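Local coordinates for protein mRNA-capping enzyme subunit alpha (Saccharomyces cerevisiae, PDB 3KYH) that catalyses the second step of mRNA capping, transferring GMP from GTP to the 5'-diphosphate end of RNA through a covalent enzyme-GMP intermediate, at residues Leu79-Ile84 with Gly128-Gly133; Gln91-Ile96 with Phe108-Leu113; Phe292-Trp297 with Lys328-Ser333; Ile353-Lys358 with Asp372-Gly377. All blocks are in the same frame, centred on the assembly; numbering follows the deposited sequence.

Contact 1: residues Leu79-Ile84 with Gly128-Gly133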
loop_
_atom_site.group_PDB
_atom_site.type_symbol
_atom_site.label_atom_id
_atom_site.label_comp_id
_atom_site.label_asym_id
_atom_site.label_seq_id
_atom_site.Cartn_x
_atom_site.Cartn_y
_atom_site.Cartn_z
ATOM N N LEU C 79 32.382 -31.460 -11.866
ATOM C CA LEU C 79 33.848 -31.511 -12.167
ATOM C C LEU C 79 34.602 -31.517 -10.886
ATOM O O LEU C 79 33.992 -31.254 -9.825
ATOM C CB LEU C 79 34.459 -30.431 -13.088
ATOM C CG LEU C 79 34.792 -30.933 -14.499
ATOM C CD1 LEU C 79 33.917 -30.338 -15.563
ATOM C CD2 LEU C 79 36.167 -30.621 -14.856
ATOM N N MET C 80 35.881 -31.890 -11.001
ATOM C CA MET C 80 36.814 -31.683 -9.887
ATOM C C MET C 80 37.733 -30.495 -10.157
ATOM O O MET C 80 38.311 -30.377 -11.259
ATOM C CB MET C 80 37.642 -32.939 -9.582
ATOM C CG MET C 80 38.617 -32.759 -8.417
ATOM S SD MET C 80 37.756 -32.869 -6.842
ATOM C CE MET C 80 38.401 -34.424 -6.209
ATOM N N PHE C 81 37.872 -29.630 -9.155
ATOM C CA PHE C 81 38.827 -28.519 -9.230
ATOM C C PHE C 81 39.772 -28.500 -8.046
ATOM O O PHE C 81 39.330 -28.352 -6.903
ATOM C CB PHE C 81 38.090 -27.183 -9.321
ATOM C CG PHE C 81 38.982 -25.989 -9.555
ATOM C CD1 PHE C 81 40.108 -26.069 -10.382
ATOM C CD2 PHE C 81 38.606 -24.744 -9.035
ATOM C CE1 PHE C 81 40.876 -24.937 -10.638
ATOM C CE2 PHE C 81 39.359 -23.596 -9.282
ATOM C CZ PHE C 81 40.503 -23.697 -10.090
ATOM N N ILE C 82 41.065 -28.682 -8.317
ATOM C CA ILE C 82 42.062 -28.648 -7.225
ATOM C C ILE C 82 43.204 -27.659 -7.388
ATOM O O ILE C 82 44.021 -27.762 -8.326
ATOM C CB ILE C 82 42.546 -30.045 -6.708
ATOM C CG1 ILE C 82 42.599 -31.099 -7.824
ATOM C CG2 ILE C 82 41.584 -30.565 -5.649
ATOM C CD1 ILE C 82 43.790 -31.025 -8.701
ATOM N N VAL C 83 43.191 -26.695 -6.455
ATOM C CA VAL C 83 44.114 -25.549 -6.377
ATOM C C VAL C 83 44.421 -25.147 -4.910
ATOM O O VAL C 83 43.584 -25.358 -4.016
ATOM C CB VAL C 83 43.579 -24.326 -7.182
ATOM C CG1 VAL C 83 43.744 -24.522 -8.680
ATOM C CG2 VAL C 83 42.122 -24.042 -6.845
ATOM N N ILE C 84 45.587 -24.515 -4.701
ATOM C CA ILE C 84 46.221 -24.269 -3.381
ATOM C C ILE C 84 46.230 -22.766 -3.072
ATOM O O ILE C 84 47.135 -22.038 -3.524
ATOM C CB ILE C 84 47.705 -24.762 -3.394
ATOM C CG1 ILE C 84 47.969 -25.737 -4.557
ATOM C CG2 ILE C 84 48.144 -25.274 -2.009
ATOM C CD1 ILE C 84 49.422 -25.893 -4.942
ATOM N N GLY C 128 46.647 -26.407 -10.328
ATOM C CA GLY C 128 46.047 -26.254 -11.655
ATOM C C GLY C 128 45.673 -27.592 -12.274
ATOM O O GLY C 128 46.321 -28.061 -13.226
ATOM N N THR C 129 44.636 -28.223 -11.728
ATOM C CA THR C 129 44.214 -29.533 -12.229
ATOM C C THR C 129 42.687 -29.694 -12.364
ATOM O O THR C 129 41.963 -29.761 -11.355
ATOM C CB THR C 129 44.918 -30.672 -11.442
ATOM O OG1 THR C 129 46.343 -30.535 -11.566
ATOM C CG2 THR C 129 44.482 -32.056 -11.910
ATOM N N LEU C 130 42.221 -29.729 -13.618
ATOM C CA LEU C 130 40.784 -29.839 -13.964
ATOM C C LEU C 130 40.376 -31.128 -14.718
ATOM O O LEU C 130 40.747 -31.381 -15.886
ATOM C CB LEU C 130 40.249 -28.552 -14.636
ATOM C CG LEU C 130 38.764 -28.158 -14.498
ATOM C CD1 LEU C 130 38.317 -27.925 -13.050
ATOM C CD2 LEU C 130 38.426 -26.923 -15.335
ATOM N N LEU C 131 39.567 -31.909 -14.004
ATOM C CA LEU C 131 39.205 -33.283 -14.375
ATOM C C LEU C 131 37.700 -33.517 -14.232
ATOM O O LEU C 131 37.120 -33.314 -13.148
ATOM C CB LEU C 131 39.995 -34.304 -13.540
ATOM C CG LEU C 131 40.093 -34.212 -12.010
ATOM C CD1 LEU C 131 41.315 -35.005 -11.579
ATOM C CD2 LEU C 131 40.271 -32.787 -11.522
ATOM N N ASP C 132 37.094 -33.924 -15.349
ATOM C CA ASP C 132 35.643 -34.009 -15.504
ATOM C C ASP C 132 35.014 -35.325 -15.073
ATOM O O ASP C 132 35.298 -36.383 -15.657
ATOM C CB ASP C 132 35.255 -33.656 -16.946
ATOM C CG ASP C 132 33.757 -33.534 -17.136
ATOM O OD1 ASP C 132 33.047 -33.129 -16.191
ATOM O OD2 ASP C 132 33.286 -33.876 -18.234
ATOM N N GLY C 133 34.101 -35.235 -14.105
ATOM C CA GLY C 133 33.572 -36.446 -13.463
ATOM C C GLY C 133 32.096 -36.761 -13.241
ATOM O O GLY C 133 31.215 -35.894 -13.366
#
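Leu131 O takes the shortest backbone bond of this strand pair, from Met80 N at 2.9 Å. The N-H points at it almost straight (165°), though the donor is tilted 20° from the carbonyl plane. The hydroxyl of Tyr150 adds a weak second bond to the same oxygen. The return bond from Leu131 N to Met80 O is weak at 3.4 Å, as is that from Ile82 N to Thr129 O at 3.3 Å. The strands run antiparallel, and successive side chains of each fall on alternate faces. Met80 and Leu131 lie side by side on one face and point the same way, with Met80 CB against Leu131 CD2. On the other face, with CG anti to the backbone N (chi1 -174°), the Phe81 ring lies beside Leu130. Phe81 CD1 meets Leu130 CD1 obliquely, at 3.7 Å. Leu79 CD2 packs on Leu130 CG at 3.6 Å. Asp132 turns its carboxylate to Arg77 in a salt bridge. The side chains of Asp132 and Lys72, which forms the covalent GMP intermediate, are about 11 Å apart. The Phe81 side is covered by helix 23-35 through Leu28, Val32 and Leu35. Strand 91-96 flanks segment 79-84, and strand 154-158 flanks segment 128-133.

Contact 2: residues Gln91-Ile96 with Phe108-Leu113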
loop_
_atom_site.group_PDB
_atom_site.type_symbol
_atom_site.label_atom_id
_atom_site.label_comp_id
_atom_site.label_asym_id
_atom_site.label_seq_id
_atom_site.Cartn_x
_atom_site.Cartn_y
_atom_site.Cartn_z
ATOM N N GLN C 91 45.787 -26.603 0.177
ATOM C CA GLN C 91 45.105 -27.222 -0.974
ATOM C C GLN C 91 43.575 -27.322 -0.854
ATOM O O GLN C 91 43.018 -27.633 0.213
ATOM C CB GLN C 91 45.712 -28.583 -1.333
ATOM C CG GLN C 91 45.437 -29.038 -2.785
ATOM C CD GLN C 91 45.858 -30.480 -3.059
ATOM O OE1 GLN C 91 46.154 -30.843 -4.204
ATOM N NE2 GLN C 91 45.879 -31.313 -2.011
ATOM N N GLY C 92 42.909 -27.095 -1.982
ATOM C CA GLY C 92 41.457 -27.052 -2.008
ATOM C C GLY C 92 40.798 -28.069 -2.914
ATOM O O GLY C 92 41.189 -28.231 -4.069
ATOM N N CYS C 93 39.744 -28.678 -2.376
ATOM C CA CYS C 93 38.983 -29.730 -3.041
ATOM C C CYS C 93 37.607 -29.213 -3.443
ATOM O O CYS C 93 36.735 -29.032 -2.578
ATOM C CB CYS C 93 38.865 -30.941 -2.111
ATOM S SG CYS C 93 38.294 -32.383 -2.994
ATOM N N PHE C 94 37.439 -28.962 -4.745
ATOM C CA PHE C 94 36.276 -28.224 -5.269
ATOM C C PHE C 94 35.466 -28.913 -6.376
ATOM O O PHE C 94 36.016 -29.672 -7.189
ATOM C CB PHE C 94 36.677 -26.804 -5.688
ATOM C CG PHE C 94 36.914 -25.856 -4.530
ATOM C CD1 PHE C 94 37.920 -26.100 -3.579
ATOM C CD2 PHE C 94 36.174 -24.671 -4.434
ATOM C CE1 PHE C 94 38.129 -25.212 -2.519
ATOM C CE2 PHE C 94 36.398 -23.757 -3.393
ATOM C CZ PHE C 94 37.375 -24.022 -2.443
ATOM N N MET C 95 34.163 -28.601 -6.406
ATOM C CA MET C 95 33.170 -29.317 -7.226
ATOM C C MET C 95 32.249 -28.407 -8.041
ATOM O O MET C 95 31.557 -27.570 -7.476
ATOM C CB MET C 95 32.314 -30.221 -6.326
ATOM C CG MET C 95 33.022 -31.419 -5.706
ATOM S SD MET C 95 33.889 -32.493 -6.884
ATOM C CE MET C 95 33.525 -34.135 -6.186
ATOM N N ILE C 96 32.191 -28.627 -9.353
ATOM C CA ILE C 96 31.416 -27.771 -10.266
ATOM C C ILE C 96 30.219 -28.475 -10.957
ATOM O O ILE C 96 30.390 -29.249 -11.919
ATOM C CB ILE C 96 32.363 -27.001 -11.258
ATOM C CG1 ILE C 96 32.939 -27.918 -12.343
ATOM C CG2 ILE C 96 33.522 -26.336 -10.487
ATOM C CD1 ILE C 96 33.959 -27.268 -13.258
ATOM N N PHE C 108 41.973 -33.940 1.283
ATOM C CA PHE C 108 42.543 -34.658 0.148
ATOM C C PHE C 108 43.954 -34.152 -0.157
ATOM O O PHE C 108 44.193 -32.944 -0.281
ATOM C CB PHE C 108 41.660 -34.548 -1.105
ATOM C CG PHE C 108 40.467 -35.487 -1.135
ATOM C CD1 PHE C 108 40.628 -36.867 -1.299
ATOM C CD2 PHE C 108 39.168 -34.973 -1.103
ATOM C CE1 PHE C 108 39.514 -37.719 -1.371
ATOM C CE2 PHE C 108 38.050 -35.809 -1.185
ATOM C CZ PHE C 108 38.226 -37.188 -1.320
ATOM N N ARG C 109 44.880 -35.093 -0.296
ATOM C CA ARG C 109 46.268 -34.762 -0.574
ATOM C C ARG C 109 46.672 -35.147 -1.998
ATOM O O ARG C 109 47.234 -36.227 -2.239
ATOM C CB ARG C 109 47.180 -35.389 0.492
ATOM C CG ARG C 109 47.146 -34.676 1.860
ATOM C CD ARG C 109 46.008 -35.145 2.779
ATOM N NE ARG C 109 45.893 -34.296 3.966
ATOM C CZ ARG C 109 45.430 -34.694 5.151
ATOM N NH1 ARG C 109 45.045 -35.957 5.359
ATOM N NH2 ARG C 109 45.380 -33.824 6.153
ATOM N N PHE C 110 46.354 -34.254 -2.933
ATOM C CA PHE C 110 46.678 -34.471 -4.340
ATOM C C PHE C 110 48.091 -33.946 -4.653
ATOM O O PHE C 110 48.340 -32.749 -4.472
ATOM C CB PHE C 110 45.583 -33.920 -5.258
ATOM C CG PHE C 110 44.191 -34.493 -4.982
ATOM C CD1 PHE C 110 43.057 -33.686 -5.121
ATOM C CD2 PHE C 110 44.012 -35.840 -4.593
ATOM C CE1 PHE C 110 41.779 -34.190 -4.836
ATOM C CE2 PHE C 110 42.722 -36.375 -4.337
ATOM C CZ PHE C 110 41.608 -35.546 -4.458
ATOM N N PRO C 111 49.023 -34.847 -5.066
ATOM C CA PRO C 111 50.490 -34.671 -5.119
ATOM C C PRO C 111 51.219 -34.643 -6.475
ATOM O O PRO C 111 50.841 -33.876 -7.369
ATOM C CB PRO C 111 50.988 -35.902 -4.340
ATOM C CG PRO C 111 49.827 -36.853 -4.304
ATOM C CD PRO C 111 48.714 -36.282 -5.126
ATOM N N ARG C 112 52.345 -35.366 -6.527
ATOM C CA ARG C 112 52.985 -35.855 -7.750
ATOM C C ARG C 112 53.893 -37.039 -7.364
ATOM O O ARG C 112 53.679 -37.708 -6.337
ATOM C CB ARG C 112 53.859 -34.771 -8.366
ATOM C CG ARG C 112 53.204 -33.811 -9.319
ATOM C CD ARG C 112 53.593 -32.414 -8.829
ATOM N NE ARG C 112 53.753 -31.417 -9.889
ATOM C CZ ARG C 112 53.431 -30.132 -9.774
ATOM N NH1 ARG C 112 52.906 -29.679 -8.636
ATOM N NH2 ARG C 112 53.624 -29.306 -10.814
ATOM N N LEU C 113 54.873 -37.323 -8.228
ATOM C CA LEU C 113 56.077 -38.057 -7.841
ATOM C C LEU C 113 57.150 -37.760 -8.904
ATOM O O LEU C 113 57.386 -38.605 -9.777
ATOM C CB LEU C 113 55.831 -39.568 -7.658
ATOM C CG LEU C 113 56.643 -40.280 -6.563
ATOM C CD1 LEU C 113 55.681 -40.675 -5.450
ATOM C CD2 LEU C 113 57.373 -41.538 -7.069
#
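Cys93 and Phe108 make the close-packed half of this contact. The sulfur approaches the Phe108 ring obliquely, 3.3 Å from SG to Phe108 CD2. It lies 4.5 Å from the ring centroid and 61° off the ring normal, a sulfur-aromatic contact. With SG anti to the backbone N (chi1 -166°), the thiol reaches out from the strand to the loop. The Phe110 ring lies a little farther off, with its CE1 4.3 Å from Cys93 SG. Phe108 CB rests over one face of the Phe110 ring. This buried cluster backs the sheet of the nucleotidyltransferase domain that capping enzymes share with DNA ligases. Residues 91-96 are one of its strands, and residues 108-113 belong to the irregular chain that follows strand 102-105. The cluster goes on beyond the two segments. Phe179 meets Phe110 edge-to-face, and Phe197 and Phe199 meet the Phe108 ring with their planes inclined. The other half is more open. Gln91 stretches its side chain across the loop, and its amide end lies beside the backbone of Phe108 and Phe110. The amide plane stands 72° from the Phe110 ring, and the two side chains cross at about a right angle. Gln91 is partly exposed. Next to it, Arg109 is exposed; its side chain starts away from the strand and gives little surface to the contact.

Contact 3: residues Phe292-Trp297 with Lys328-Ser333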
loop_
_atom_site.group_PDB
_atom_site.type_symbol
_atom_site.label_atom_id
_atom_site.label_comp_id
_atom_site.label_asym_id
_atom_site.label_seq_id
_atom_site.Cartn_x
_atom_site.Cartn_y
_atom_site.Cartn_z
ATOM N N PHE C 292 -9.221 -43.167 -29.542
ATOM C CA PHE C 292 -8.484 -42.362 -28.546
ATOM C C PHE C 292 -7.398 -41.462 -29.125
ATOM O O PHE C 292 -6.212 -41.821 -29.171
ATOM C CB PHE C 292 -8.020 -43.129 -27.276
ATOM C CG PHE C 292 -7.674 -44.592 -27.472
ATOM C CD1 PHE C 292 -8.666 -45.538 -27.758
ATOM C CD2 PHE C 292 -6.387 -45.051 -27.202
ATOM C CE1 PHE C 292 -8.357 -46.901 -27.886
ATOM C CE2 PHE C 292 -6.064 -46.413 -27.304
ATOM C CZ PHE C 292 -7.053 -47.334 -27.664
ATOM N N SER C 293 -7.851 -40.283 -29.554
ATOM C CA SER C 293 -7.025 -39.228 -30.181
ATOM C C SER C 293 -6.209 -38.396 -29.198
ATOM O O SER C 293 -6.735 -37.892 -28.203
ATOM C CB SER C 293 -7.908 -38.278 -30.990
ATOM O OG SER C 293 -9.047 -37.916 -30.229
ATOM N N LEU C 294 -4.942 -38.193 -29.531
ATOM C CA LEU C 294 -4.010 -37.567 -28.609
ATOM C C LEU C 294 -3.632 -36.129 -29.039
ATOM O O LEU C 294 -2.982 -35.920 -30.065
ATOM C CB LEU C 294 -2.830 -38.530 -28.300
ATOM C CG LEU C 294 -2.558 -39.924 -28.937
ATOM C CD1 LEU C 294 -1.302 -40.575 -28.408
ATOM C CD2 LEU C 294 -3.661 -40.973 -28.757
ATOM N N TYR C 295 -4.105 -35.142 -28.272
ATOM C CA TYR C 295 -3.948 -33.707 -28.587
ATOM C C TYR C 295 -2.855 -32.977 -27.780
ATOM O O TYR C 295 -2.584 -33.323 -26.627
ATOM C CB TYR C 295 -5.270 -32.941 -28.398
ATOM C CG TYR C 295 -6.532 -33.436 -29.115
ATOM C CD1 TYR C 295 -7.074 -34.705 -28.842
ATOM C CD2 TYR C 295 -7.253 -32.589 -29.971
ATOM C CE1 TYR C 295 -8.239 -35.142 -29.460
ATOM C CE2 TYR C 295 -8.437 -33.020 -30.588
ATOM C CZ TYR C 295 -8.929 -34.303 -30.330
ATOM O OH TYR C 295 -10.099 -34.764 -30.933
ATOM N N VAL C 296 -2.287 -31.925 -28.376
ATOM C CA VAL C 296 -1.157 -31.169 -27.811
ATOM C C VAL C 296 -1.450 -29.679 -27.587
ATOM O O VAL C 296 -1.797 -28.946 -28.525
ATOM C CB VAL C 296 0.137 -31.327 -28.664
ATOM C CG1 VAL C 296 0.585 -32.800 -28.711
ATOM C CG2 VAL C 296 -0.029 -30.740 -30.077
ATOM N N TRP C 297 -1.269 -29.230 -26.346
ATOM C CA TRP C 297 -1.664 -27.871 -25.965
ATOM C C TRP C 297 -0.781 -26.773 -26.556
ATOM O O TRP C 297 0.443 -26.839 -26.475
ATOM C CB TRP C 297 -1.914 -27.733 -24.450
ATOM C CG TRP C 297 -0.764 -27.238 -23.609
ATOM C CD1 TRP C 297 0.365 -27.937 -23.266
ATOM C CD2 TRP C 297 -0.644 -25.947 -22.980
ATOM N NE1 TRP C 297 1.180 -27.162 -22.468
ATOM C CE2 TRP C 297 0.591 -25.937 -22.281
ATOM C CE3 TRP C 297 -1.455 -24.801 -22.944
ATOM C CZ2 TRP C 297 1.041 -24.816 -21.561
ATOM C CZ3 TRP C 297 -1.017 -23.702 -22.212
ATOM C CH2 TRP C 297 0.226 -23.715 -21.536
ATOM N N LYS C 328 -4.933 -32.771 -32.601
ATOM C CA LYS C 328 -4.398 -34.120 -32.406
ATOM C C LYS C 328 -3.589 -34.604 -33.597
ATOM O O LYS C 328 -3.859 -34.187 -34.726
ATOM C CB LYS C 328 -5.552 -35.109 -32.156
ATOM C CG LYS C 328 -6.642 -35.247 -33.269
ATOM C CD LYS C 328 -6.571 -36.594 -34.019
ATOM C CE LYS C 328 -7.923 -36.972 -34.644
ATOM N NZ LYS C 328 -8.125 -38.454 -34.743
ATOM N N PHE C 329 -2.601 -35.472 -33.357
ATOM C CA PHE C 329 -2.061 -36.268 -34.465
ATOM C C PHE C 329 -2.217 -37.786 -34.427
ATOM O O PHE C 329 -2.511 -38.406 -35.456
ATOM C CB PHE C 329 -0.696 -35.860 -35.049
ATOM C CG PHE C 329 0.124 -34.908 -34.224
ATOM C CD1 PHE C 329 1.409 -35.289 -33.814
ATOM C CD2 PHE C 329 -0.277 -33.583 -34.042
ATOM C CE1 PHE C 329 2.234 -34.402 -33.139
ATOM C CE2 PHE C 329 0.549 -32.679 -33.388
ATOM C CZ PHE C 329 1.806 -33.090 -32.933
ATOM N N ALA C 330 -2.028 -38.400 -33.272
ATOM C CA ALA C 330 -1.965 -39.857 -33.304
ATOM C C ALA C 330 -3.086 -40.600 -32.601
ATOM O O ALA C 330 -3.798 -40.042 -31.760
ATOM C CB ALA C 330 -0.593 -40.369 -32.857
ATOM N N GLU C 331 -3.273 -41.837 -33.053
ATOM C CA GLU C 331 -4.086 -42.842 -32.380
ATOM C C GLU C 331 -3.145 -43.767 -31.590
ATOM O O GLU C 331 -2.028 -44.082 -32.048
ATOM C CB GLU C 331 -4.926 -43.615 -33.412
ATOM C CG GLU C 331 -6.292 -42.983 -33.881
ATOM C CD GLU C 331 -6.336 -41.450 -34.047
ATOM O OE1 GLU C 331 -6.669 -40.958 -35.147
ATOM O OE2 GLU C 331 -6.103 -40.730 -33.057
ATOM N N LEU C 332 -3.561 -44.117 -30.373
ATOM C CA LEU C 332 -2.739 -44.950 -29.496
ATOM C C LEU C 332 -2.775 -46.409 -29.945
ATOM O O LEU C 332 -2.550 -46.671 -31.119
ATOM C CB LEU C 332 -3.115 -44.754 -28.020
ATOM C CG LEU C 332 -2.139 -45.255 -26.938
ATOM C CD1 LEU C 332 -0.979 -44.275 -26.755
ATOM C CD2 LEU C 332 -2.846 -45.513 -25.598
ATOM N N SER C 333 -3.045 -47.346 -29.039
ATOM C CA SER C 333 -3.070 -48.796 -29.324
ATOM C C SER C 333 -3.250 -49.620 -28.052
ATOM O O SER C 333 -2.322 -49.813 -27.250
ATOM C CB SER C 333 -1.849 -49.305 -30.124
ATOM O OG SER C 333 -0.619 -48.855 -29.575
#
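Lys328 lays its aliphatic stem over the face of Tyr295. Lys328 CB is 3.5 Å from the ring centroid and only 7° off the normal, a CH-pi contact centred on the ring. The lysine chain bends at chi2 (109°) and runs on past Ser293, where Lys328 CD is 3.7 Å from Ser293 CB. Its NZ then pairs with Glu331 OE1 of its own strand at 2.9 Å. That salt bridge uses the syn side of the carboxylate, 28° out of its plane. These side chains share one face of an antiparallel strand pair in the C-terminal OB domain. Strand 293-297 lies between strands 259-263 and 326-331, and the latter is the outermost strand of this sheet within the chain. The backbones are held by Leu294 N to Ala330 O at 3.1 Å, and by a weak bond from Phe329 N to Leu294 O. On the other face Leu294 crosses Leu332 at about a right angle, with Leu294 CD2 3.9 Å from Leu332 CB. Phe292 also meets Leu332 crosswise; its CD2 and CE2 lie near Leu332 CB, which approaches the ring obliquely. Val296 turns CG2 to the exposed Phe329 ring, 3.9 Å from Phe329 CE2. Ser293 OG bonds to Ile263 O in the neighbouring strand.

Contact 4: residues Ile353-Lys358 with Asp372-Gly377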
loop_
_atom_site.group_PDB
_atom_site.type_symbol
_atom_site.label_atom_id
_atom_site.label_comp_id
_atom_site.label_asym_id
_atom_site.label_seq_id
_atom_site.Cartn_x
_atom_site.Cartn_y
_atom_site.Cartn_z
ATOM N N ILE C 353 -3.989 -37.579 -19.276
ATOM C CA ILE C 353 -2.677 -37.506 -19.949
ATOM C C ILE C 353 -1.824 -38.803 -19.904
ATOM O O ILE C 353 -1.702 -39.431 -18.841
ATOM C CB ILE C 353 -1.854 -36.285 -19.473
ATOM C CG1 ILE C 353 -2.746 -35.178 -18.891
ATOM C CG2 ILE C 353 -1.006 -35.759 -20.624
ATOM C CD1 ILE C 353 -3.541 -34.338 -19.899
ATOM N N VAL C 354 -1.214 -39.165 -21.045
ATOM C CA VAL C 354 -0.566 -40.484 -21.282
ATOM C C VAL C 354 0.862 -40.337 -21.878
ATOM O O VAL C 354 1.107 -39.420 -22.681
ATOM C CB VAL C 354 -1.456 -41.389 -22.225
ATOM C CG1 VAL C 354 -1.157 -42.878 -22.074
ATOM C CG2 VAL C 354 -2.964 -41.182 -22.000
ATOM N N GLU C 355 1.790 -41.236 -21.518
ATOM C CA GLU C 355 3.214 -41.067 -21.888
ATOM C C GLU C 355 3.934 -42.265 -22.539
ATOM O O GLU C 355 4.277 -43.253 -21.879
ATOM C CB GLU C 355 4.014 -40.490 -20.717
ATOM C CG GLU C 355 5.082 -39.514 -21.204
ATOM C CD GLU C 355 6.063 -39.028 -20.147
ATOM O OE1 GLU C 355 7.242 -38.820 -20.528
ATOM O OE2 GLU C 355 5.669 -38.841 -18.969
ATOM N N CYS C 356 4.201 -42.138 -23.837
ATOM C CA CYS C 356 4.453 -43.311 -24.696
ATOM C C CYS C 356 5.492 -43.215 -25.816
ATOM O O CYS C 356 5.414 -42.378 -26.725
ATOM C CB CYS C 356 3.139 -43.861 -25.284
ATOM S SG CYS C 356 2.115 -42.649 -26.139
ATOM N N ALA C 357 6.428 -44.151 -25.732
ATOM C CA ALA C 357 7.408 -44.426 -26.763
ATOM C C ALA C 357 6.806 -45.175 -27.963
ATOM O O ALA C 357 6.086 -46.174 -27.781
ATOM C CB ALA C 357 8.539 -45.244 -26.160
ATOM N N LYS C 358 7.129 -44.690 -29.167
ATOM C CA LYS C 358 6.770 -45.351 -30.421
ATOM C C LYS C 358 7.661 -46.561 -30.706
ATOM O O LYS C 358 8.751 -46.430 -31.267
ATOM C CB LYS C 358 6.760 -44.367 -31.603
ATOM C CG LYS C 358 6.746 -45.000 -33.003
ATOM C CD LYS C 358 7.560 -44.125 -33.945
ATOM C CE LYS C 358 7.878 -44.792 -35.274
ATOM N NZ LYS C 358 6.736 -44.815 -36.243
ATOM N N ASP C 372 -0.662 -38.254 -14.057
ATOM C CA ASP C 372 -1.652 -37.524 -13.225
ATOM C C ASP C 372 -1.048 -36.218 -12.718
ATOM O O ASP C 372 -1.674 -35.148 -12.766
ATOM C CB ASP C 372 -2.178 -38.369 -12.027
ATOM C CG ASP C 372 -1.390 -39.690 -11.774
ATOM O OD1 ASP C 372 -2.028 -40.768 -11.576
ATOM O OD2 ASP C 372 -0.136 -39.686 -11.762
ATOM N N ASP C 373 0.216 -36.352 -12.313
ATOM C CA ASP C 373 1.054 -35.333 -11.705
ATOM C C ASP C 373 1.471 -34.224 -12.671
ATOM O O ASP C 373 2.326 -33.372 -12.348
ATOM C CB ASP C 373 2.271 -36.022 -11.046
ATOM C CG ASP C 373 3.324 -36.491 -12.047
ATOM O OD1 ASP C 373 3.254 -37.669 -12.459
ATOM O OD2 ASP C 373 4.239 -35.700 -12.398
ATOM N N LYS C 374 0.872 -34.260 -13.860
ATOM C CA LYS C 374 1.091 -33.248 -14.898
ATOM C C LYS C 374 -0.239 -32.764 -15.468
ATOM O O LYS C 374 -1.080 -33.575 -15.863
ATOM C CB LYS C 374 1.980 -33.792 -16.028
ATOM C CG LYS C 374 3.478 -33.792 -15.765
ATOM C CD LYS C 374 4.121 -34.772 -16.728
ATOM C CE LYS C 374 5.422 -35.352 -16.163
ATOM N NZ LYS C 374 5.196 -36.256 -14.976
ATOM N N LEU C 375 -0.400 -31.441 -15.520
ATOM C CA LEU C 375 -1.605 -30.804 -16.057
ATOM C C LEU C 375 -1.984 -31.244 -17.489
ATOM O O LEU C 375 -2.912 -32.056 -17.647
ATOM C CB LEU C 375 -1.528 -29.283 -15.903
ATOM C CG LEU C 375 -2.414 -28.383 -16.757
ATOM C CD1 LEU C 375 -3.861 -28.725 -16.575
ATOM C CD2 LEU C 375 -2.141 -26.916 -16.406
ATOM N N ASN C 376 -1.313 -30.695 -18.507
ATOM C CA ASN C 376 -1.663 -30.995 -19.899
ATOM C C ASN C 376 -0.714 -31.987 -20.542
ATOM O O ASN C 376 -0.341 -32.962 -19.888
ATOM C CB ASN C 376 -1.941 -29.748 -20.768
ATOM C CG ASN C 376 -1.048 -28.560 -20.446
ATOM O OD1 ASN C 376 0.164 -28.681 -20.337
ATOM N ND2 ASN C 376 -1.655 -27.387 -20.337
ATOM N N GLY C 377 -0.333 -31.740 -21.796
ATOM C CA GLY C 377 0.491 -32.661 -22.587
ATOM C C GLY C 377 1.881 -32.168 -22.942
ATOM O O GLY C 377 2.867 -32.843 -22.651
#
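Ile353 does nearly all the touching, with both its branches set against the backbone of residues 374-377. CG1 lies beside the backbone N, roughly anti to the carbonyl carbon, and the chain then bends at chi2 (-75°). This splits the work between two methyl groups. Ile353 CD1 meets Leu375 O at 3.3 Å. Ile353 CG2 lies near the next carbonyl oxygen, Asn376 O, and 4.0 Å from Gly377 CA. Apolar methyls here lie along a peptide backbone, and the side chains of Leu375 and Asn376 start away from the strand. The strand 352-356 belongs to the antiparallel sheet of the C-terminal OB domain, between strands 259-263 and 367-370. The loop leaves strand 367-370 and curls back over Ile353 before helix 380-392 begins. Farther along the strand Glu355 is extended beyond CG. Its OE2 forms a salt bridge with Arg371, just before the loop segment. Lys374 comes near but does not close on it, with Lys374 NZ 4.8 Å from Glu355 OE2. The lysine is long and fairly straight until it bends at chi4. There its NZ turns to Asp373 OD2 at 2.8 Å, on the syn side and 27° out of the carboxylate plane. Asp259 lies close to Glu355 as a like charge, which Arg371 and Lys374 may offset. Another protein chain packs on the outer side of the loop, touching Asp372, Asp373 and Leu375. Leu375 also rests on Asp302 and Val303 of helix 302-309.

Overall arrangement
The four contacts form two groups. Contacts 1 and 2 lie in the catalytic domain with centres 7 Å apart. They share one sheet, where strands 76-84 and 91-96 are neighbours, and contact 2 is nested in the loop that contact 1 closes. Contacts 3 and 4 lie in the OB domain, with centres 11 Å apart, and reach another sheet. The groups are 41 to 54 Å apart between centres. Contact 1 is buried strand pairing with mostly apolar faces. Contact 2 is also buried but joins strand to loop through sulfur and rings. Contacts 3 and 4 are only partly buried, and charged side chains play a larger part in them. Leu332 of contact 3 packs on Cys356 of contact 4.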